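Local coordinates for argonaute protein (Marinitoga piezophila, PDB 5I4A), which cleaves single-stranded DNA as an RNA-guided endonuclease, using short guide RNAs with a 5'-hydroxyl end to find complementary targets, at residues Glu357-Asn367 and Pro388-Leu397. Sequence-based numbering, arbitrary orientation.
Sequences EFTVKNTEFIN and PLVRNFPDNL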
# COMPACT_ATOMS: atom_id res chain seq x y z
N GLU A 357 -2.44 -31.80 -2.73
CA GLU A 357 -1.25 -31.38 -3.46
C GLU A 357 -1.50 -30.20 -4.38
O GLU A 357 -0.53 -29.59 -4.86
CB GLU A 357 -0.69 -32.55 -4.27
CG GLU A 357 -0.39 -33.78 -3.45
CD GLU A 357 0.69 -33.54 -2.42
OE1 GLU A 357 1.82 -33.18 -2.81
OE2 GLU A 357 0.41 -33.69 -1.21
N PHE A 358 -2.76 -29.86 -4.65
CA PHE A 358 -3.12 -28.83 -5.62
C PHE A 358 -2.55 -29.15 -7.00
O PHE A 358 -1.89 -28.33 -7.65
CB PHE A 358 -2.68 -27.44 -5.14
CG PHE A 358 -3.31 -27.04 -3.84
CD1 PHE A 358 -4.62 -26.61 -3.78
CD2 PHE A 358 -2.59 -27.12 -2.66
CE1 PHE A 358 -5.20 -26.26 -2.58
CE2 PHE A 358 -3.16 -26.77 -1.45
CZ PHE A 358 -4.47 -26.33 -1.41
N THR A 359 -2.81 -30.38 -7.45
CA THR A 359 -2.31 -30.90 -8.71
C THR A 359 -3.47 -31.38 -9.57
O THR A 359 -4.55 -31.70 -9.07
CB THR A 359 -1.33 -32.06 -8.48
OG1 THR A 359 -1.96 -33.07 -7.68
CG2 THR A 359 -0.07 -31.57 -7.77
N VAL A 360 -3.22 -31.44 -10.87
CA VAL A 360 -4.19 -31.91 -11.85
C VAL A 360 -3.51 -32.97 -12.71
O VAL A 360 -2.35 -32.80 -13.11
CB VAL A 360 -4.73 -30.76 -12.72
CG1 VAL A 360 -5.66 -31.29 -13.80
CG2 VAL A 360 -5.44 -29.72 -11.86
N LYS A 361 -4.22 -34.06 -12.99
CA LYS A 361 -3.68 -35.09 -13.86
C LYS A 361 -3.73 -34.59 -15.30
O LYS A 361 -4.79 -34.15 -15.78
CB LYS A 361 -4.44 -36.41 -13.69
CG LYS A 361 -5.85 -36.44 -14.25
CD LYS A 361 -6.72 -37.47 -13.54
CE LYS A 361 -7.26 -38.51 -14.51
NZ LYS A 361 -8.47 -39.19 -13.96
N ASN A 362 -2.59 -34.59 -15.97
CA ASN A 362 -2.55 -34.19 -17.37
C ASN A 362 -3.21 -35.27 -18.22
O ASN A 362 -2.94 -36.46 -18.06
CB ASN A 362 -1.11 -33.96 -17.83
CG ASN A 362 -0.98 -32.81 -18.81
OD1 ASN A 362 -1.98 -32.26 -19.27
ND2 ASN A 362 0.25 -32.45 -19.14
N THR A 363 -4.11 -34.85 -19.11
CA THR A 363 -4.82 -35.75 -20.00
C THR A 363 -4.70 -35.23 -21.42
O THR A 363 -4.29 -34.10 -21.66
CB THR A 363 -6.30 -35.90 -19.61
OG1 THR A 363 -7.00 -34.70 -19.96
CG2 THR A 363 -6.44 -36.15 -18.12
N GLU A 364 -5.07 -36.08 -22.38
CA GLU A 364 -5.10 -35.64 -23.77
C GLU A 364 -6.03 -34.45 -23.94
O GLU A 364 -5.64 -33.44 -24.54
CB GLU A 364 -5.54 -36.79 -24.68
CG GLU A 364 -5.63 -36.40 -26.15
CD GLU A 364 -6.11 -37.54 -27.03
OE1 GLU A 364 -6.68 -37.27 -28.11
OE2 GLU A 364 -5.93 -38.71 -26.63
N PHE A 365 -7.24 -34.54 -23.39
CA PHE A 365 -8.22 -33.46 -23.54
C PHE A 365 -7.70 -32.16 -22.94
O PHE A 365 -7.77 -31.10 -23.57
CB PHE A 365 -9.54 -33.85 -22.88
CG PHE A 365 -10.51 -32.72 -22.77
CD1 PHE A 365 -11.29 -32.36 -23.86
CD2 PHE A 365 -10.64 -32.00 -21.59
CE1 PHE A 365 -12.19 -31.32 -23.77
CE2 PHE A 365 -11.53 -30.95 -21.50
CZ PHE A 365 -12.31 -30.61 -22.59
N ILE A 366 -7.19 -32.22 -21.71
CA ILE A 366 -6.69 -31.01 -21.06
C ILE A 366 -5.49 -30.46 -21.82
O ILE A 366 -5.38 -29.24 -22.03
CB ILE A 366 -6.34 -31.31 -19.59
CG1 ILE A 366 -7.60 -31.66 -18.80
CG2 ILE A 366 -5.61 -30.13 -18.96
CD1 ILE A 366 -7.33 -32.24 -17.43
N ASN A 367 -4.59 -31.34 -22.25
CA ASN A 367 -3.37 -30.88 -22.92
C ASN A 367 -3.68 -30.24 -24.27
O ASN A 367 -3.02 -29.28 -24.67
CB ASN A 367 -2.40 -32.05 -23.09
CG ASN A 367 -1.15 -31.66 -23.84
OD1 ASN A 367 -0.18 -31.18 -23.25
ND2 ASN A 367 -1.16 -31.87 -25.15
N PRO A 388 0.89 -23.06 -4.60
CA PRO A 388 0.97 -24.36 -5.30
C PRO A 388 -0.11 -24.53 -6.37
O PRO A 388 0.19 -25.05 -7.45
CB PRO A 388 0.81 -25.38 -4.17
CG PRO A 388 1.29 -24.67 -2.96
CD PRO A 388 0.88 -23.25 -3.13
N LEU A 389 -1.34 -24.12 -6.08
CA LEU A 389 -2.42 -24.26 -7.06
C LEU A 389 -2.08 -23.54 -8.36
O LEU A 389 -2.21 -24.11 -9.45
CB LEU A 389 -3.73 -23.73 -6.47
CG LEU A 389 -4.94 -23.71 -7.40
CD1 LEU A 389 -5.26 -25.11 -7.90
CD2 LEU A 389 -6.14 -23.11 -6.68
N VAL A 390 -1.63 -22.29 -8.26
CA VAL A 390 -1.21 -21.55 -9.45
C VAL A 390 0.02 -22.19 -10.07
O VAL A 390 0.12 -22.33 -11.30
CB VAL A 390 -0.94 -20.08 -9.08
CG1 VAL A 390 -0.61 -19.26 -10.32
CG2 VAL A 390 -2.13 -19.49 -8.34
N ARG A 391 0.98 -22.61 -9.23
CA ARG A 391 2.26 -23.11 -9.72
C ARG A 391 2.11 -24.42 -10.48
O ARG A 391 2.78 -24.64 -11.49
CB ARG A 391 3.20 -23.27 -8.52
CG ARG A 391 4.57 -23.87 -8.78
CD ARG A 391 5.43 -23.60 -7.56
NE ARG A 391 6.55 -24.53 -7.39
CZ ARG A 391 7.48 -24.40 -6.45
NH1 ARG A 391 7.44 -23.37 -5.61
NH2 ARG A 391 8.46 -25.29 -6.36
N ASN A 392 1.22 -25.30 -10.01
CA ASN A 392 1.08 -26.63 -10.58
C ASN A 392 -0.02 -26.73 -11.63
O ASN A 392 -0.11 -27.76 -12.31
CB ASN A 392 0.81 -27.65 -9.47
CG ASN A 392 1.86 -27.59 -8.38
OD1 ASN A 392 3.04 -27.36 -8.65
ND2 ASN A 392 1.43 -27.79 -7.14
N PHE A 393 -0.85 -25.71 -11.77
CA PHE A 393 -1.97 -25.78 -12.69
C PHE A 393 -1.47 -25.75 -14.14
O PHE A 393 -0.45 -25.14 -14.44
CB PHE A 393 -2.92 -24.62 -12.45
CG PHE A 393 -4.36 -24.99 -12.60
CD1 PHE A 393 -4.98 -25.80 -11.66
CD2 PHE A 393 -5.09 -24.55 -13.69
CE1 PHE A 393 -6.30 -26.15 -11.80
CE2 PHE A 393 -6.41 -24.91 -13.83
CZ PHE A 393 -7.02 -25.70 -12.88
N PRO A 394 -2.18 -26.44 -15.04
CA PRO A 394 -1.79 -26.40 -16.46
C PRO A 394 -1.76 -24.97 -16.98
O PRO A 394 -2.69 -24.19 -16.75
CB PRO A 394 -2.87 -27.24 -17.15
CG PRO A 394 -3.40 -28.13 -16.08
CD PRO A 394 -3.32 -27.34 -14.81
N ASP A 395 -0.69 -24.63 -17.69
CA ASP A 395 -0.47 -23.25 -18.11
C ASP A 395 -1.34 -22.84 -19.29
O ASP A 395 -1.46 -21.65 -19.57
CB ASP A 395 1.01 -23.04 -18.46
CG ASP A 395 1.92 -23.25 -17.27
OD1 ASP A 395 1.52 -22.90 -16.14
OD2 ASP A 395 3.04 -23.77 -17.46
N ASN A 396 -1.95 -23.80 -19.99
CA ASN A 396 -2.85 -23.46 -21.08
C ASN A 396 -4.26 -23.13 -20.62
O ASN A 396 -5.13 -22.86 -21.45
CB ASN A 396 -2.88 -24.59 -22.11
CG ASN A 396 -3.28 -25.92 -21.50
OD1 ASN A 396 -2.99 -26.20 -20.34
ND2 ASN A 396 -3.96 -26.75 -22.29
N LEU A 397 -4.51 -23.13 -19.31
CA LEU A 397 -5.81 -22.78 -18.75
C LEU A 397 -5.71 -21.49 -17.95
O LEU A 397 -4.69 -21.21 -17.32
CB LEU A 397 -6.34 -23.90 -17.85
CG LEU A 397 -6.52 -25.28 -18.49
CD1 LEU A 397 -6.93 -26.30 -17.44
CD2 LEU A 397 -7.54 -25.23 -19.61
O HOH W 1 2.25 -29.46 -4.72
O HOH W 2 -1.12 -30.27 -11.85
O HOH W 3 -1.99 -28.92 -20.00
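In the Mid domain, the G1 beta bulge at Phe358 and Thr359 meets the short helix 387-392. Phe358 lays its ring beside Pro388, CD2 lying 4.1 Å from Pro388 CB, while CD1 meets Leu389 CB at 4.0 Å. The carbonyl O of Phe358 accepts a weak hydrogen bond from Asn392 ND2 (3.4 Å), and a water that accepts weakly from the same ND2 donates to Glu357 O. A second water is gripped more firmly, accepting from Val360 N, 2.6 Å from the water oxygen, and donating to Asn392 O. Val360 CG2, anti to its carbonyl carbon, reaches Phe393 CE1 at 3.7 Å. This helix and the loop after it connect the parallel strands 374-379 and 398-403 of the Mid sheet, and Phe393 packs edge-to-face with Phe301 of strand 295-302. Ile366 CG2 touches Pro394 CG at 4.1 Å. Asn396, in the type I turn 394-397, donates through ND2 to Ile366 O (2.9 Å, 151° at the hydrogen), in the carbonyl plane, and also to Ile369 O; its OD1 accepts a hydrogen bond from a third water. A leucine in its place would probably leave both carbonyls without this donor and free the turn to shift against helix 364-367.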